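Local coordinates for protein proline dehydrogenase (Bradyrhizobium japonicum USDA 110, PDB 3HAZ) that probably oxidises proline to glutamate in two steps, pairing an FAD-dependent proline dehydrogenase with an NAD-dependent aldehyde dehydrogenase in one chain, at residues G763-I768 with Y914-G919; L797-V802 with T878-L883. All coordinates share one frame; numbering follows the deposited sequence.

Contact 1: G763-I768 with Y914-G919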
loop_
_atom_site.group_PDB
_atom_site.type_symbol
_atom_site.label_atom_id
_atom_site.label_comp_id
_atom_site.label_asym_id
_atom_site.label_seq_id
_atom_site.Cartn_x
_atom_site.Cartn_y
_atom_site.Cartn_z
ATOM N N GLY A 763 -7.717 -43.067 24.380
ATOM C CA GLY A 763 -8.647 -42.201 25.069
ATOM C C GLY A 763 -9.898 -42.965 25.461
ATOM O O GLY A 763 -10.164 -44.048 24.947
ATOM N N ILE A 764 -10.646 -42.406 26.402
ATOM C CA ILE A 764 -12.012 -42.835 26.660
ATOM C C ILE A 764 -12.866 -41.636 26.273
ATOM O O ILE A 764 -13.187 -40.778 27.097
ATOM C CB ILE A 764 -12.208 -43.267 28.133
ATOM C CG1 ILE A 764 -11.175 -44.343 28.493
ATOM C CG2 ILE A 764 -13.632 -43.773 28.366
ATOM C CD1 ILE A 764 -11.257 -44.865 29.920
ATOM N N ASN A 765 -13.188 -41.561 24.985
ATOM C CA ASN A 765 -13.772 -40.357 24.412
ATOM C C ASN A 765 -15.276 -40.268 24.650
ATOM O O ASN A 765 -16.013 -41.210 24.364
ATOM C CB ASN A 765 -13.438 -40.275 22.917
ATOM C CG ASN A 765 -11.948 -40.445 22.648
ATOM O OD1 ASN A 765 -11.115 -39.836 23.315
ATOM N ND2 ASN A 765 -11.610 -41.287 21.680
ATOM N N ALA A 766 -15.710 -39.127 25.178
ATOM C CA ALA A 766 -17.107 -38.890 25.513
ATOM C C ALA A 766 -17.775 -37.980 24.502
ATOM O O ALA A 766 -17.111 -37.239 23.773
ATOM C CB ALA A 766 -17.218 -38.270 26.908
ATOM N N MET A 767 -19.099 -38.051 24.462
ATOM C CA MET A 767 -19.909 -37.044 23.795
ATOM C C MET A 767 -20.988 -36.577 24.763
ATOM O O MET A 767 -21.562 -37.378 25.496
ATOM C CB MET A 767 -20.561 -37.588 22.523
ATOM C CG MET A 767 -21.557 -36.606 21.905
ATOM S SD MET A 767 -22.329 -37.191 20.382
ATOM C CE MET A 767 -20.965 -37.091 19.221
ATOM N N ILE A 768 -21.253 -35.276 24.773
ATOM C CA ILE A 768 -22.355 -34.742 25.558
ATOM C C ILE A 768 -23.428 -34.224 24.608
ATOM O O ILE A 768 -23.160 -33.370 23.759
ATOM C CB ILE A 768 -21.892 -33.616 26.492
ATOM C CG1 ILE A 768 -20.742 -34.101 27.383
ATOM C CG2 ILE A 768 -23.056 -33.102 27.332
ATOM C CD1 ILE A 768 -20.139 -33.003 28.249
ATOM N N TYR A 914 -7.859 -39.373 30.729
ATOM C CA TYR A 914 -7.674 -39.258 29.284
ATOM C C TYR A 914 -8.157 -37.894 28.772
ATOM O O TYR A 914 -8.829 -37.161 29.495
ATOM C CB TYR A 914 -8.385 -40.409 28.562
ATOM C CG TYR A 914 -7.726 -41.753 28.793
ATOM C CD1 TYR A 914 -6.610 -42.135 28.055
ATOM C CD2 TYR A 914 -8.204 -42.634 29.759
ATOM C CE1 TYR A 914 -5.996 -43.356 28.260
ATOM C CE2 TYR A 914 -7.588 -43.869 29.975
ATOM C CZ TYR A 914 -6.486 -44.221 29.220
ATOM O OH TYR A 914 -5.860 -45.436 29.413
ATOM N N GLY A 915 -7.799 -37.546 27.541
ATOM C CA GLY A 915 -8.209 -36.269 26.979
ATOM C C GLY A 915 -7.912 -36.136 25.501
ATOM O O GLY A 915 -7.195 -35.230 25.082
ATOM N N LEU A 916 -8.464 -37.043 24.704
ATOM C CA LEU A 916 -8.204 -37.051 23.270
ATOM C C LEU A 916 -9.295 -36.310 22.488
ATOM O O LEU A 916 -9.079 -35.186 22.034
ATOM C CB LEU A 916 -8.034 -38.487 22.764
ATOM C CG LEU A 916 -7.497 -38.634 21.337
ATOM C CD1 LEU A 916 -6.232 -37.794 21.132
ATOM C CD2 LEU A 916 -7.217 -40.097 21.049
ATOM N N THR A 917 -10.464 -36.927 22.325
ATOM C CA THR A 917 -11.580 -36.238 21.665
ATOM C C THR A 917 -12.801 -36.088 22.570
ATOM O O THR A 917 -13.046 -36.910 23.461
ATOM C CB THR A 917 -12.022 -36.927 20.344
ATOM O OG1 THR A 917 -12.386 -38.291 20.604
ATOM C CG2 THR A 917 -10.902 -36.896 19.314
ATOM N N LEU A 918 -13.571 -35.035 22.316
ATOM C CA LEU A 918 -14.839 -34.819 22.989
ATOM C C LEU A 918 -15.869 -34.290 21.996
ATOM O O LEU A 918 -15.592 -33.361 21.240
ATOM C CB LEU A 918 -14.678 -33.829 24.141
ATOM C CG LEU A 918 -16.019 -33.377 24.728
ATOM C CD1 LEU A 918 -16.649 -34.495 25.552
ATOM C CD2 LEU A 918 -15.874 -32.121 25.555
ATOM N N GLY A 919 -17.056 -34.890 21.998
ATOM C CA GLY A 919 -18.145 -34.415 21.167
ATOM C C GLY A 919 -19.157 -33.632 21.983
ATOM O O GLY A 919 -19.470 -34.011 23.109
HETATM O O HOH W 1 -11.708 -37.770 27.687
HETATM O O HOH W 2 -10.344 -39.103 25.782
HETATM O O HOH W 3 -13.848 -36.859 26.035
#

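Contact 2: L797-V802 with T878-L883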
loop_
_atom_site.group_PDB
_atom_site.type_symbol
_atom_site.label_atom_id
_atom_site.label_comp_id
_atom_site.label_asym_id
_atom_site.label_seq_id
_atom_site.Cartn_x
_atom_site.Cartn_y
_atom_site.Cartn_z
ATOM N N LEU A 797 -15.815 -42.476 19.603
ATOM C CA LEU A 797 -16.719 -42.273 20.721
ATOM C C LEU A 797 -16.873 -43.559 21.534
ATOM O O LEU A 797 -17.204 -44.612 20.986
ATOM C CB LEU A 797 -18.081 -41.810 20.209
ATOM C CG LEU A 797 -19.182 -41.675 21.264
ATOM C CD1 LEU A 797 -18.783 -40.681 22.363
ATOM C CD2 LEU A 797 -20.469 -41.249 20.595
ATOM N N ARG A 798 -16.634 -43.464 22.841
ATOM C CA ARG A 798 -16.761 -44.613 23.732
ATOM C C ARG A 798 -17.869 -44.400 24.759
ATOM O O ARG A 798 -18.459 -45.363 25.253
ATOM C CB ARG A 798 -15.434 -44.897 24.454
ATOM C CG ARG A 798 -14.209 -44.862 23.552
ATOM C CD ARG A 798 -14.255 -45.971 22.514
ATOM N NE ARG A 798 -12.992 -46.104 21.787
ATOM C CZ ARG A 798 -12.820 -46.908 20.740
ATOM N NH1 ARG A 798 -11.643 -46.976 20.136
ATOM N NH2 ARG A 798 -13.833 -47.643 20.292
ATOM N N LEU A 799 -18.151 -43.140 25.079
ATOM C CA LEU A 799 -19.100 -42.835 26.143
ATOM C C LEU A 799 -20.040 -41.681 25.796
ATOM O O LEU A 799 -19.624 -40.528 25.751
ATOM C CB LEU A 799 -18.349 -42.524 27.437
ATOM C CG LEU A 799 -19.220 -42.284 28.668
ATOM C CD1 LEU A 799 -20.180 -43.446 28.862
ATOM C CD2 LEU A 799 -18.349 -42.089 29.902
ATOM N N LEU A 800 -21.312 -41.993 25.563
ATOM C CA LEU A 800 -22.306 -40.961 25.273
ATOM C C LEU A 800 -23.062 -40.546 26.528
ATOM O O LEU A 800 -23.664 -41.385 27.195
ATOM C CB LEU A 800 -23.306 -41.448 24.216
ATOM C CG LEU A 800 -24.515 -40.547 23.922
ATOM C CD1 LEU A 800 -24.105 -39.213 23.281
ATOM C CD2 LEU A 800 -25.498 -41.277 23.032
ATOM N N PHE A 801 -23.017 -39.253 26.847
ATOM C CA PHE A 801 -23.884 -38.678 27.871
ATOM C C PHE A 801 -25.068 -38.013 27.165
ATOM O O PHE A 801 -24.878 -37.195 26.268
ATOM C CB PHE A 801 -23.143 -37.627 28.699
ATOM C CG PHE A 801 -22.030 -38.175 29.552
ATOM C CD1 PHE A 801 -22.278 -38.615 30.848
ATOM C CD2 PHE A 801 -20.724 -38.210 29.076
ATOM C CE1 PHE A 801 -21.253 -39.090 31.645
ATOM C CE2 PHE A 801 -19.698 -38.694 29.866
ATOM C CZ PHE A 801 -19.959 -39.132 31.153
ATOM N N VAL A 802 -26.283 -38.367 27.564
ATOM C CA VAL A 802 -27.486 -37.833 26.933
ATOM C C VAL A 802 -28.496 -37.409 27.998
ATOM O O VAL A 802 -28.720 -38.137 28.966
ATOM C CB VAL A 802 -28.136 -38.875 26.009
ATOM C CG1 VAL A 802 -28.380 -40.175 26.773
ATOM C CG2 VAL A 802 -29.440 -38.327 25.438
ATOM N N THR A 878 -25.033 -47.277 34.627
ATOM C CA THR A 878 -25.647 -46.502 35.694
ATOM C C THR A 878 -24.830 -45.242 35.923
ATOM O O THR A 878 -25.377 -44.153 36.079
ATOM C CB THR A 878 -25.697 -47.302 37.010
ATOM O OG1 THR A 878 -26.593 -48.410 36.866
ATOM C CG2 THR A 878 -26.171 -46.420 38.151
ATOM N N GLU A 879 -23.510 -45.399 35.944
ATOM C CA GLU A 879 -22.611 -44.255 36.066
ATOM C C GLU A 879 -21.343 -44.446 35.229
ATOM O O GLU A 879 -20.941 -45.577 34.942
ATOM C CB GLU A 879 -22.262 -43.996 37.533
ATOM C CG GLU A 879 -21.653 -45.185 38.241
ATOM C CD GLU A 879 -21.523 -44.961 39.734
ATOM O OE1 GLU A 879 -21.837 -43.844 40.200
ATOM O OE2 GLU A 879 -21.105 -45.903 40.441
ATOM N N ALA A 880 -20.724 -43.332 34.843
ATOM C CA ALA A 880 -19.575 -43.356 33.943
ATOM C C ALA A 880 -18.415 -44.129 34.554
ATOM O O ALA A 880 -17.621 -44.736 33.840
ATOM C CB ALA A 880 -19.142 -41.939 33.598
ATOM N N GLY A 881 -18.330 -44.099 35.882
ATOM C CA GLY A 881 -17.283 -44.799 36.603
ATOM C C GLY A 881 -17.196 -46.280 36.271
ATOM O O GLY A 881 -16.169 -46.907 36.509
ATOM N N GLN A 882 -18.266 -46.844 35.719
ATOM C CA GLN A 882 -18.250 -48.255 35.334
ATOM C C GLN A 882 -17.356 -48.508 34.123
ATOM O O GLN A 882 -16.929 -49.637 33.894
ATOM C CB GLN A 882 -19.658 -48.770 35.041
ATOM C CG GLN A 882 -20.604 -48.733 36.218
ATOM C CD GLN A 882 -21.998 -49.184 35.837
ATOM O OE1 GLN A 882 -22.910 -48.372 35.702
ATOM N NE2 GLN A 882 -22.167 -50.486 35.639
ATOM N N LEU A 883 -17.093 -47.465 33.340
ATOM C CA LEU A 883 -16.178 -47.583 32.206
ATOM C C LEU A 883 -14.794 -47.098 32.617
ATOM O O LEU A 883 -14.598 -45.909 32.866
ATOM C CB LEU A 883 -16.688 -46.782 31.004
ATOM C CG LEU A 883 -15.852 -46.864 29.724
ATOM C CD1 LEU A 883 -15.764 -48.304 29.253
ATOM C CD2 LEU A 883 -16.432 -45.969 28.618
#

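Contact 1: G763-I768 with Y914-G919
Ala-766 and Gly-919 join the parallel strands 765-768 and 917-919 through backbone hydrogen bonds: Gly-919 N donates to Ala-766 O at 2.9 Å, and Gly-919 O accepts from Ile-768 N at 2.7 Å. Toward the start of the strands the regular pairing gives way to a side chain and to water. The carboxamide of Asn-765, swung to the side of its own backbone N (chi1 -51°), takes the N-H of Thr-917 on OD1 at 3.1 Å. The bond is nearly straight at the hydrogen (172°), yet the donor stands above the amide plane, 64° out of it. One water donates a second hydrogen bond to Asn-765 OD1 (2.7 Å) and accepts from Leu-916 N; another accepts from Ala-766 N and donates to Thr-917 O, bridging a gap too wide for a direct bond.

Packing adds to these bonds. Tyr-914 lays one ring face over the backbone of Gly-763, with CD1 3.6 Å from Gly-763 CA, while Ile-764 CG1 approaches Tyr-914 CD2 at 3.7 Å. Farther along, Leu-918 CD1 meets Ala-766 CB at 4.1 Å and lies near the Ala-766 carbonyl; Met-767 CG runs beside the Gly-919 carbonyl.

The remaining polar ends bond to the backbone of the loop carrying Cys-794, the predicted active-site residue: Asn-765 ND2 to the carbonyl oxygens of Cys-794 and Ala-796, Thr-917 OG1 to that of Ser-795. Bonds at both ends thus set the orientation of the Asn-765 amide, which ties this loop to the strand pair, consistent with a part in positioning it beside Leu-916 of the NAD pocket.

Contact 2: L797-V802 with T878-L883
Ala-880 rests its methyl group on two adjoining side chains of strand 797-802, with CB 3.8 Å from Leu-799 CD2 and 3.8 Å from Phe-801 CZ, meeting the phenyl ring obliquely. Leu-883 completes the apolar contact: its CD2 packs against Leu-799 CB at 4.1 Å and lies over the carbonyl oxygen of Arg-798. Leu-799 CB already points to the loop; chi1 of -176° with chi2 of 53° then carries the CD2 branch on to Ala-880. Arg-798 contributes through its base; its guanidinium leads off to the carbonyl of Gly-791.

No hydrogen bond crosses the interface; the bonds that shape the loop lie within 878-883, and His-893 takes the Arg-798 carbonyl. Gln-882 OE1 accepts the N-H of Glu-879 at 3.0 Å, on a lone pair in the carbonyl plane, and Leu-883 N donates to Ala-880 O at 2.8 Å. These bonds brace the short 3-10 turn 880-882 that presents Ala-880 to the strand.

Phe-801 and Ala-880 also touch helix 902-911, whereas Leu-797 and Leu-800 pack on helix 775-787. The strand is thus sandwiched in the layered alpha/beta architecture of the aldehyde dehydrogenase catalytic domain, with the loop joining strands 873-876 and 891-897 packed against it.

Overall arrangement
Both contacts are buried in the aldehyde dehydrogenase part and involve the same seven-stranded sheet, contact 1 inside it and contact 2 against it, their centres about 10 Å apart. Contact 1 joins neighbouring strands 765-769 and 917-921, so backbone bonds, an amide and waters dominate. Contact 2 sets a partly exposed turn against side chains of strand 797-803, on the side of the sheet that Leu-799 and Phe-801 occupy, and relies on apolar packing alone. The two meet because strands 765-769 and 797-803 are adjacent: Met-767 O lies 2.7 Å from Phe-801 N, a probable hydrogen bond, and Ile-764 touches Leu-883. Helix 902-911 packs on side chains from both contacts. In sequence, contact 2 is nested within contact 1.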